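PDB 5GZT: chitinase from Paenibacillus sp. FPU-7, which probably cleaves the beta-1,4 linkages between N-acetylglucosamine units within chitin and chitodextrins, acting as an endochitinase with two family 18 glycosidase domains. Local coordinates for residues 433-436 with 437-441; 506-509 with 510-514; 334-337 with 338-342; 515-519 with 520-524. All blocks are in the same frame, centred on the assembly; numbering follows the deposited sequence.

Overall arrangement
All four contacts are local and fall within the first of the two glycosyl hydrolase family 18 regions, a TIM-barrel fold. In chain order they run from contact 3, on helix 333-340, through contact 1, on helix 425-447, to contacts 2 and 4. The last two share helix 510-519, contact 2 capping its start and contact 4 closing its end, with centres 13 Å apart. Contact 1 comes within about 11 Å of contact 4 at the nearest atoms, whereas contact 3 stands well away, its centre 34 to 42 Å from the other three. A formic acid molecule, probably from the crystallisation liquor, lies about 5 Å from the Arg437 side chain of contact 1.

Contact 1: 433-436 with 437-441; sequences LKLL and REKLD
Lys434 sends CG anti to its own backbone N (chi1 -177°), runs on extended and bends only at chi4, while Glu438 sets its CG beside the backbone N (chi1 -71°); the two chains thus converge one helical turn apart. Their ends meet in a salt bridge of 2.6 Å from Lys434 NZ to Glu438 OE2, which accepts on its syn lone pair. Water 1 closes the bridge from the other carboxylate oxygen, donating to Glu438 OE1 and accepting from Lys434 NZ at 3.1 Å. The end of Leu435 comes back toward the following turn, where its CD1 packs 3.6 Å from CE of Lys439 and also borders Glu438 OE1. The polar end of Lys439 continues past this leucine to a salt bridge with Glu386 on helix 382-398. The backbone bonds are of the i to i+4 kind, as in Lys439 N to Leu435 O at 2.8 Å. Further along, Arg437 bends at chi2 and chi3 so that NH1 reaches Asp441 OD1 at 2.9 Å, while NH2 bonds to the carbonyl of Tyr451. Leu433 and Leu436 face inward onto strands 403-407 and 452-457, placing helix 425-447 against the barrel strands of the family 18 domain. The inner side thus joins buried leucines to the charged, buried Arg437, while on the exposed side the pairing of Lys434 with Glu438, doubled by water, probably favours the charged form of both.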
loop_
_atom_site.group_PDB
_atom_site.type_symbol
_atom_site.label_atom_id
_atom_site.label_comp_id
_atom_site.label_asym_id
_atom_site.label_seq_id
_atom_site.Cartn_x
_atom_site.Cartn_y
_atom_site.Cartn_z
ATOM N N LEU B 433 22.439 3.054 -1.441
ATOM C CA LEU B 433 21.200 3.715 -0.987
ATOM C C LEU B 433 21.420 5.198 -0.745
ATOM O O LEU B 433 20.588 6.054 -1.103
ATOM C CB LEU B 433 20.661 3.004 0.271
ATOM C CG LEU B 433 20.047 1.614 -0.000
ATOM C CD1 LEU B 433 19.781 0.915 1.314
ATOM C CD2 LEU B 433 18.786 1.695 -0.829
ATOM N N LYS B 434 22.520 5.491 -0.077
ATOM C CA LYS B 434 22.938 6.910 0.110
ATOM C C LYS B 434 22.943 7.694 -1.203
ATOM O O LYS B 434 22.282 8.765 -1.376
ATOM C CB LYS B 434 24.331 6.879 0.721
ATOM C CG LYS B 434 24.922 8.237 1.055
ATOM C CD LYS B 434 26.225 8.015 1.821
ATOM C CE LYS B 434 26.820 9.319 2.336
ATOM N NZ LYS B 434 27.095 10.239 1.210
ATOM N N LEU B 435 23.660 7.125 -2.172
ATOM C CA LEU B 435 23.754 7.752 -3.464
ATOM C C LEU B 435 22.406 8.048 -4.066
ATOM O O LEU B 435 22.140 9.167 -4.512
ATOM C CB LEU B 435 24.597 6.911 -4.405
ATOM C CG LEU B 435 24.880 7.506 -5.795
ATOM C CD1 LEU B 435 25.455 8.934 -5.752
ATOM C CD2 LEU B 435 25.821 6.547 -6.505
ATOM N N LEU B 436 21.512 7.064 -4.040
ATOM C CA LEU B 436 20.220 7.202 -4.732
ATOM C C LEU B 436 19.398 8.274 -4.084
ATOM O O LEU B 436 18.620 9.045 -4.738
ATOM C CB LEU B 436 19.442 5.845 -4.661
ATOM C CG LEU B 436 19.936 4.735 -5.582
ATOM C CD1 LEU B 436 19.515 3.381 -5.032
ATOM C CD2 LEU B 436 19.396 4.980 -6.966
ATOM N N ARG B 437 19.455 8.240 -2.763
ATOM C CA ARG B 437 18.753 9.289 -2.001
ATOM C C ARG B 437 19.333 10.696 -2.431
ATOM O O ARG B 437 18.580 11.640 -2.766
ATOM C CB ARG B 437 18.956 9.056 -0.504
ATOM C CG ARG B 437 17.953 9.690 0.449
ATOM C CD ARG B 437 16.953 10.627 -0.166
ATOM N NE ARG B 437 15.643 10.078 -0.290
ATOM C CZ ARG B 437 14.694 10.465 -1.146
ATOM N NH1 ARG B 437 14.875 11.373 -2.087
ATOM N NH2 ARG B 437 13.524 9.842 -1.091
ATOM N N GLU B 438 20.661 10.795 -2.458
ATOM C CA GLU B 438 21.325 12.070 -2.924
ATOM C C GLU B 438 20.792 12.489 -4.287
ATOM O O GLU B 438 20.221 13.615 -4.445
ATOM C CB GLU B 438 22.822 11.891 -2.944
ATOM C CG GLU B 438 23.342 11.834 -1.526
ATOM C CD GLU B 438 24.767 11.334 -1.389
ATOM O OE1 GLU B 438 25.403 10.910 -2.378
ATOM O OE2 GLU B 438 25.233 11.343 -0.235
ATOM N N LYS B 439 20.859 11.563 -5.251
ATOM C CA LYS B 439 20.463 11.916 -6.596
ATOM C C LYS B 439 18.997 12.298 -6.707
ATOM O O LYS B 439 18.607 13.138 -7.571
ATOM C CB LYS B 439 20.798 10.788 -7.549
ATOM C CG LYS B 439 22.282 10.428 -7.577
ATOM C CD LYS B 439 22.614 9.799 -8.907
ATOM C CE LYS B 439 24.086 9.452 -9.011
ATOM N NZ LYS B 439 24.871 10.621 -9.496
ATOM N N LEU B 440 18.150 11.675 -5.868
ATOM C CA LEU B 440 16.710 11.890 -5.996
ATOM C C LEU B 440 16.433 13.245 -5.406
ATOM O O LEU B 440 15.666 14.009 -5.963
ATOM C CB LEU B 440 15.845 10.781 -5.332
ATOM C CG LEU B 440 15.802 9.404 -6.045
ATOM C CD1 LEU B 440 15.337 8.292 -5.102
ATOM C CD2 LEU B 440 14.893 9.501 -7.239
ATOM N N ASP B 441 17.071 13.539 -4.288
ATOM C CA ASP B 441 16.963 14.899 -3.689
ATOM C C ASP B 441 17.432 15.999 -4.646
ATOM O O ASP B 441 16.732 17.020 -4.812
ATOM C CB ASP B 441 17.759 14.969 -2.379
ATOM C CG ASP B 441 17.103 14.171 -1.258
ATOM O OD1 ASP B 441 15.859 13.946 -1.310
ATOM O OD2 ASP B 441 17.819 13.786 -0.320
HETATM O O HOH W 1 27.266 9.381 -1.744
#

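Contact 2: 506-509 with 510-514; sequences NQLS and VDSTV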
loop_
_atom_site.group_PDB
_atom_site.type_symbol
_atom_site.label_atom_id
_atom_site.label_comp_id
_atom_site.label_asym_id
_atom_site.label_seq_id
_atom_site.Cartn_x
_atom_site.Cartn_y
_atom_site.Cartn_z
ATOM N N ASN B 506 9.523 -22.259 17.496
ATOM C CA ASN B 506 10.322 -22.180 16.272
ATOM C C ASN B 506 9.546 -21.660 15.033
ATOM O O ASN B 506 10.101 -21.620 13.899
ATOM C CB ASN B 506 10.869 -23.589 16.023
ATOM C CG ASN B 506 11.806 -24.030 17.160
ATOM O OD1 ASN B 506 12.512 -23.188 17.755
ATOM N ND2 ASN B 506 11.779 -25.324 17.509
ATOM N N GLN B 507 8.301 -21.245 15.218
ATOM C CA GLN B 507 7.547 -20.685 14.094
ATOM C C GLN B 507 7.776 -19.203 13.998
ATOM O O GLN B 507 7.375 -18.422 14.871
ATOM C CB GLN B 507 6.054 -20.937 14.295
ATOM C CG GLN B 507 5.208 -20.594 13.090
ATOM C CD GLN B 507 3.940 -19.920 13.539
ATOM O OE1 GLN B 507 3.231 -20.459 14.350
ATOM N NE2 GLN B 507 3.751 -18.709 13.153
ATOM N N LEU B 508 8.325 -18.768 12.868
ATOM C CA LEU B 508 8.437 -17.377 12.546
ATOM C C LEU B 508 7.098 -16.785 12.104
ATOM O O LEU B 508 6.247 -17.503 11.580
ATOM C CB LEU B 508 9.458 -17.228 11.408
ATOM C CG LEU B 508 10.965 -17.115 11.617
ATOM C CD1 LEU B 508 11.417 -17.574 12.988
ATOM C CD2 LEU B 508 11.762 -17.686 10.449
ATOM N N SER B 509 7.008 -15.465 12.169
ATOM C CA SER B 509 5.790 -14.785 11.940
ATOM C C SER B 509 6.079 -13.352 11.560
ATOM O O SER B 509 7.263 -12.917 11.639
ATOM C CB SER B 509 4.988 -14.850 13.213
ATOM O OG SER B 509 5.640 -14.266 14.344
ATOM N N VAL B 510 5.021 -12.603 11.182
ATOM C CA VAL B 510 5.056 -11.172 11.100
ATOM C C VAL B 510 5.570 -10.642 12.473
ATOM O O VAL B 510 6.435 -9.806 12.537
ATOM C CB VAL B 510 3.686 -10.590 10.836
ATOM C CG1 VAL B 510 3.632 -9.089 11.020
ATOM C CG2 VAL B 510 3.223 -10.943 9.426
ATOM N N ASP B 511 4.992 -11.095 13.566
ATOM C CA ASP B 511 5.338 -10.529 14.897
ATOM C C ASP B 511 6.853 -10.765 15.227
ATOM O O ASP B 511 7.556 -9.829 15.578
ATOM C CB ASP B 511 4.480 -11.180 15.908
ATOM C CG ASP B 511 4.652 -10.602 17.319
ATOM O OD1 ASP B 511 4.624 -9.376 17.483
ATOM O OD2 ASP B 511 4.793 -11.462 18.243
ATOM N N SER B 512 7.346 -11.969 15.041
ATOM C CA SER B 512 8.771 -12.234 15.247
ATOM C C SER B 512 9.636 -11.334 14.398
ATOM O O SER B 512 10.649 -10.837 14.902
ATOM C CB SER B 512 9.140 -13.712 15.095
ATOM O OG SER B 512 9.153 -14.130 13.721
ATOM N N THR B 513 9.229 -11.062 13.159
ATOM C CA THR B 513 10.012 -10.222 12.282
ATOM C C THR B 513 10.005 -8.758 12.668
ATOM O O THR B 513 11.058 -8.068 12.667
ATOM C CB THR B 513 9.574 -10.382 10.818
ATOM O OG1 THR B 513 9.631 -11.779 10.502
ATOM C CG2 THR B 513 10.481 -9.667 9.879
ATOM N N VAL B 514 8.834 -8.243 12.967
ATOM C CA VAL B 514 8.694 -6.888 13.342
ATOM C C VAL B 514 9.473 -6.655 14.646
ATOM O O VAL B 514 10.117 -5.610 14.776
ATOM C CB VAL B 514 7.237 -6.477 13.508
ATOM C CG1 VAL B 514 7.120 -5.124 14.201
ATOM C CG2 VAL B 514 6.523 -6.444 12.119
#
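Ser509 and Ser512 grip each other twice: Ser512 N donates to Ser509 OG at 2.9 Å in a nearly straight bond (174° at the hydrogen), and Ser509 N donates back to Ser512 OG at 3.0 Å. Both hydroxyls sit between their own backbone N and carbonyl carbon (chi1 59° in Ser509, 75° in Ser512), which turns each one back toward the other residue's amide. Beside this pair, the carbonyl O of Ser509 takes two donors from Thr513, its OG1 at 2.9 Å and its N at 3.1 Å, arriving from opposite faces of the carbonyl plane. Leu508 lies against the same turn, its CB 3.9 Å from Ser512 OG. Together the reciprocal serine bonds make a capping box with Ser509 as N-cap, which starts helix 510-519 after the loop that follows strand 478-481 of the TIM barrel. In the next shell, Ser509 OG also hydrogen-bonds to the hydroxyl of Ser502, which in turn is bonded to the carbonyl of Gln507. Gln507 reaches back along the loop: NE2 bonds to Leu508 O at 3.2 Å, approaching from above the carbonyl plane, and to Tyr501 O, while OE1 accepts from Ala503 N. Beyond the cap, the carboxylate of Asp511 leads off to a hydrogen bond with the Tyr611 hydroxyl and a salt bridge with Lys515, and Val510 rests on helix 602-614 and Val529.

Contact 3: 334-337 with 338-342; sequences ADRI and KRRNN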
loop_
_atom_site.group_PDB
_atom_site.type_symbol
_atom_site.label_atom_id
_atom_site.label_comp_id
_atom_site.label_asym_id
_atom_site.label_seq_id
_atom_site.Cartn_x
_atom_site.Cartn_y
_atom_site.Cartn_z
ATOM N N ALA B 334 8.573 -21.965 -26.358
ATOM C CA ALA B 334 7.475 -20.992 -26.565
ATOM C C ALA B 334 7.351 -20.081 -25.334
ATOM O O ALA B 334 7.005 -18.911 -25.455
ATOM C CB ALA B 334 6.153 -21.726 -26.805
ATOM N N ASP B 335 7.589 -20.654 -24.158
ATOM C CA ASP B 335 7.613 -19.826 -22.910
ATOM C C ASP B 335 8.739 -18.747 -23.007
ATOM O O ASP B 335 8.503 -17.590 -22.690
ATOM C CB ASP B 335 7.819 -20.685 -21.635
ATOM C CG ASP B 335 6.665 -21.590 -21.321
ATOM O OD1 ASP B 335 5.480 -21.333 -21.655
ATOM O OD2 ASP B 335 6.973 -22.600 -20.682
ATOM N N ARG B 336 9.928 -19.117 -23.479
ATOM C CA ARG B 336 11.020 -18.121 -23.622
ATOM C C ARG B 336 10.690 -17.045 -24.609
ATOM O O ARG B 336 10.964 -15.839 -24.390
ATOM C CB ARG B 336 12.354 -18.779 -23.999
ATOM C CG ARG B 336 12.971 -19.601 -22.878
ATOM C CD ARG B 336 14.336 -20.149 -23.268
ATOM N NE ARG B 336 14.168 -21.354 -24.107
ATOM C CZ ARG B 336 13.953 -22.594 -23.663
ATOM N NH1 ARG B 336 13.901 -22.887 -22.380
ATOM N NH2 ARG B 336 13.763 -23.569 -24.531
ATOM N N ILE B 337 10.043 -17.438 -25.679
ATOM C CA ILE B 337 9.633 -16.456 -26.681
ATOM C C ILE B 337 8.685 -15.421 -26.075
ATOM O O ILE B 337 8.847 -14.246 -26.339
ATOM C CB ILE B 337 8.996 -17.126 -27.929
ATOM C CG1 ILE B 337 10.094 -17.915 -28.694
ATOM C CG2 ILE B 337 8.297 -16.077 -28.821
ATOM C CD1 ILE B 337 9.575 -18.895 -29.748
ATOM N N LYS B 338 7.696 -15.848 -25.300
ATOM C CA LYS B 338 6.793 -14.900 -24.600
ATOM C C LYS B 338 7.597 -13.951 -23.674
ATOM O O LYS B 338 7.399 -12.744 -23.723
ATOM C CB LYS B 338 5.713 -15.645 -23.813
ATOM C CG LYS B 338 4.515 -14.796 -23.396
ATOM C CD LYS B 338 3.611 -15.491 -22.343
ATOM C CE LYS B 338 3.688 -14.856 -20.917
ATOM N NZ LYS B 338 5.067 -14.590 -20.306
ATOM N N ARG B 339 8.548 -14.505 -22.910
ATOM C CA ARG B 339 9.395 -13.733 -22.038
ATOM C C ARG B 339 10.193 -12.676 -22.794
ATOM O O ARG B 339 10.189 -11.504 -22.405
ATOM C CB ARG B 339 10.319 -14.650 -21.270
ATOM C CG ARG B 339 9.571 -15.417 -20.160
ATOM C CD ARG B 339 10.555 -16.079 -19.200
ATOM N NE ARG B 339 9.849 -16.844 -18.181
ATOM C CZ ARG B 339 10.441 -17.425 -17.134
ATOM N NH1 ARG B 339 11.748 -17.328 -16.936
ATOM N NH2 ARG B 339 9.723 -18.107 -16.267
ATOM N N ARG B 340 10.823 -13.077 -23.912
ATOM C CA ARG B 340 11.598 -12.125 -24.726
ATOM C C ARG B 340 10.794 -10.990 -25.265
ATOM O O ARG B 340 11.338 -9.895 -25.389
ATOM C CB ARG B 340 12.324 -12.818 -25.886
ATOM C CG ARG B 340 13.401 -13.818 -25.451
ATOM C CD ARG B 340 13.686 -14.744 -26.640
ATOM N NE ARG B 340 14.562 -15.838 -26.273
ATOM C CZ ARG B 340 14.474 -17.052 -26.785
ATOM N NH1 ARG B 340 13.562 -17.377 -27.701
ATOM N NH2 ARG B 340 15.275 -17.971 -26.329
ATOM N N ASN B 341 9.500 -11.219 -25.527
ATOM C CA ASN B 341 8.562 -10.171 -25.932
ATOM C C ASN B 341 7.727 -9.544 -24.820
ATOM O O ASN B 341 6.638 -8.911 -25.072
ATOM C CB ASN B 341 7.610 -10.706 -27.025
ATOM C CG ASN B 341 8.374 -11.319 -28.205
ATOM O OD1 ASN B 341 9.465 -10.898 -28.508
ATOM N ND2 ASN B 341 7.798 -12.336 -28.848
ATOM N N ASN B 342 8.197 -9.657 -23.589
ATOM C CA ASN B 342 7.382 -9.140 -22.463
ATOM C C ASN B 342 7.023 -7.652 -22.668
ATOM O O ASN B 342 7.888 -6.853 -22.843
ATOM C CB ASN B 342 8.144 -9.325 -21.153
ATOM C CG ASN B 342 7.231 -9.165 -19.969
ATOM O OD1 ASN B 342 6.320 -9.982 -19.797
ATOM N ND2 ASN B 342 7.341 -8.016 -19.281
HETATM O O HOH W 2 6.635 -17.432 -20.529
#
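Arg336 and Arg340 run side by side in the same direction, one helical turn apart, their guanidinium planes 53° apart. The main packing is aliphatic carbon on guanidinium: CB of Arg336 lies 3.8 Å above the centre of one face of the Arg340 group. In return Arg340 NH2 comes to the edge of the Arg336 group, 4.2 Å from its NE. Ile337 adds its CG1, 3.6 Å from Arg340 NH1, while its CG2 branch, anti to the backbone N, lies alongside Asn341 ND2. The two like charges are probably offset by carboxylates: Glu333 forms salt bridges with both arginines, and Glu327 forms another with Arg340. Arg339 leaves this cluster for Trp325, making a cation-pi contact with its ring and a hydrogen bond to its carbonyl O. Backbone i to i+4 bonds join the two halves, from Arg340 N to Arg336 O at 2.8 Å and, at the last turn, from Asn341 N to Ile337 O at 3.2 Å. Water 2 donates to Asp335 O at 2.9 Å and accepts from Lys338 NZ. These are the features of the C-terminal end of a short, surface-lying alpha-helix, 333-340, within the family 18 domain, where Asn341 is first to leave helical angles.

Contact 4: 515-519 with 520-524; sequences KLYLN and NGVPA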
loop_
_atom_site.group_PDB
_atom_site.type_symbol
_atom_site.label_atom_id
_atom_site.label_comp_id
_atom_site.label_asym_id
_atom_site.label_seq_id
_atom_site.Cartn_x
_atom_site.Cartn_y
_atom_site.Cartn_z
ATOM N N LYS B 515 9.489 -7.643 15.543
ATOM C CA LYS B 515 10.177 -7.504 16.821
ATOM C C LYS B 515 11.708 -7.472 16.527
ATOM O O LYS B 515 12.408 -6.709 17.151
ATOM C CB LYS B 515 9.832 -8.619 17.761
ATOM C CG LYS B 515 8.486 -8.432 18.418
ATOM C CD LYS B 515 8.100 -9.711 19.193
ATOM C CE LYS B 515 6.828 -9.431 19.936
ATOM N NZ LYS B 515 6.048 -10.534 20.532
ATOM N N LEU B 516 12.180 -8.281 15.582
ATOM C CA LEU B 516 13.575 -8.288 15.189
ATOM C C LEU B 516 13.998 -6.944 14.634
ATOM O O LEU B 516 15.036 -6.389 15.035
ATOM C CB LEU B 516 13.907 -9.420 14.212
ATOM C CG LEU B 516 15.250 -9.412 13.474
ATOM C CD1 LEU B 516 16.424 -9.828 14.421
ATOM C CD2 LEU B 516 15.173 -10.359 12.292
ATOM N N TYR B 517 13.200 -6.389 13.761
ATOM C CA TYR B 517 13.501 -5.128 13.153
ATOM C C TYR B 517 13.464 -3.980 14.189
ATOM O O TYR B 517 14.436 -3.174 14.258
ATOM C CB TYR B 517 12.632 -4.832 11.917
ATOM C CG TYR B 517 13.176 -5.464 10.673
ATOM C CD1 TYR B 517 13.150 -6.845 10.497
ATOM C CD2 TYR B 517 13.820 -4.696 9.707
ATOM C CE1 TYR B 517 13.768 -7.449 9.427
ATOM C CE2 TYR B 517 14.417 -5.288 8.646
ATOM C CZ TYR B 517 14.382 -6.651 8.496
ATOM O OH TYR B 517 14.954 -7.201 7.338
ATOM N N LEU B 518 12.404 -3.921 15.004
ATOM C CA LEU B 518 12.315 -2.885 16.038
ATOM C C LEU B 518 13.521 -2.988 17.024
ATOM O O LEU B 518 14.075 -1.999 17.414
ATOM C CB LEU B 518 11.037 -2.968 16.819
ATOM C CG LEU B 518 9.689 -2.714 16.148
ATOM C CD1 LEU B 518 8.591 -3.054 17.136
ATOM C CD2 LEU B 518 9.538 -1.282 15.712
ATOM N N ASN B 519 13.918 -4.194 17.341
ATOM C CA ASN B 519 15.043 -4.455 18.192
ATOM C C ASN B 519 16.394 -4.032 17.622
ATOM O O ASN B 519 17.354 -3.921 18.389
ATOM C CB ASN B 519 15.094 -5.954 18.538
ATOM C CG ASN B 519 14.104 -6.336 19.685
ATOM O OD1 ASN B 519 13.581 -5.462 20.393
ATOM N ND2 ASN B 519 13.847 -7.648 19.862
ATOM N N ASN B 520 16.482 -3.840 16.313
ATOM C CA ASN B 520 17.674 -3.294 15.684
ATOM C C ASN B 520 17.593 -1.779 15.429
ATOM O O ASN B 520 18.401 -1.221 14.724
ATOM C CB ASN B 520 17.940 -4.057 14.397
ATOM C CG ASN B 520 18.619 -5.367 14.639
ATOM O OD1 ASN B 520 19.823 -5.400 14.856
ATOM N ND2 ASN B 520 17.864 -6.475 14.597
ATOM N N GLY B 521 16.620 -1.090 15.986
ATOM C CA GLY B 521 16.555 0.335 15.806
ATOM C C GLY B 521 15.665 0.819 14.715
ATOM O O GLY B 521 15.497 2.035 14.604
ATOM N N VAL B 522 15.075 -0.061 13.880
ATOM C CA VAL B 522 14.254 0.499 12.813
ATOM C C VAL B 522 12.953 1.004 13.435
ATOM O O VAL B 522 12.343 0.295 14.215
ATOM C CB VAL B 522 14.000 -0.500 11.676
ATOM C CG1 VAL B 522 13.249 0.148 10.544
ATOM C CG2 VAL B 522 15.315 -1.181 11.248
ATOM N N PRO B 523 12.519 2.242 13.107
ATOM C CA PRO B 523 11.292 2.751 13.631
ATOM C C PRO B 523 10.012 2.067 13.085
ATOM O O PRO B 523 9.918 1.865 11.883
ATOM C CB PRO B 523 11.256 4.217 13.124
ATOM C CG PRO B 523 12.661 4.521 12.741
ATOM C CD PRO B 523 13.216 3.238 12.298
ATOM N N ALA B 524 8.995 1.946 13.928
ATOM C CA ALA B 524 7.696 1.322 13.545
ATOM C C ALA B 524 7.129 1.960 12.290
ATOM O O ALA B 524 6.811 1.241 11.321
ATOM C CB ALA B 524 6.679 1.372 14.717
HETATM O O HOH W 3 12.303 0.972 17.015
#
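Tyr517 O, in the last turn of helix 510-519, accepts from Val522 N at 3.2 Å and from Asn520 N at 3.0 Å, the two donors reaching it from opposite faces of its plane. With Gly521 N bonded to Leu518 O at 3.1 Å, the 6-to-1 bond from Val522 N completes a Schellman motif. Gly521 is its C-prime residue, with phi at 96°, where a side chain would press on the preceding carbonyl. Asn520 folds its amide back over the helix end, its CG beside the backbone N (chi1 -80°), and ND2 donates to Leu516 O at 2.9 Å from above the carbonyl plane. The same nitrogen lies 3.7 Å from CD1 of Leu516, whose side chain runs alongside. Past the turn, Val522 CG2 packs obliquely against the Tyr517 ring, 4.1 Å from CD2, and both rest on Leu469 and Leu527. The Tyr517 hydroxyl continues to the carbonyl of Gly458. Leu518 CD2 touches Ala524 CB at 4.0 Å, and water 3 donates to Val522 O. The carbonyls of Leu516, Tyr517 and Leu518, at a helix end with no following turn of amides, are met by backbone and asparagine N-H groups, while Val522 and Ala524 pack on Tyr517 and Leu518 as the chain heads for strand 527-532.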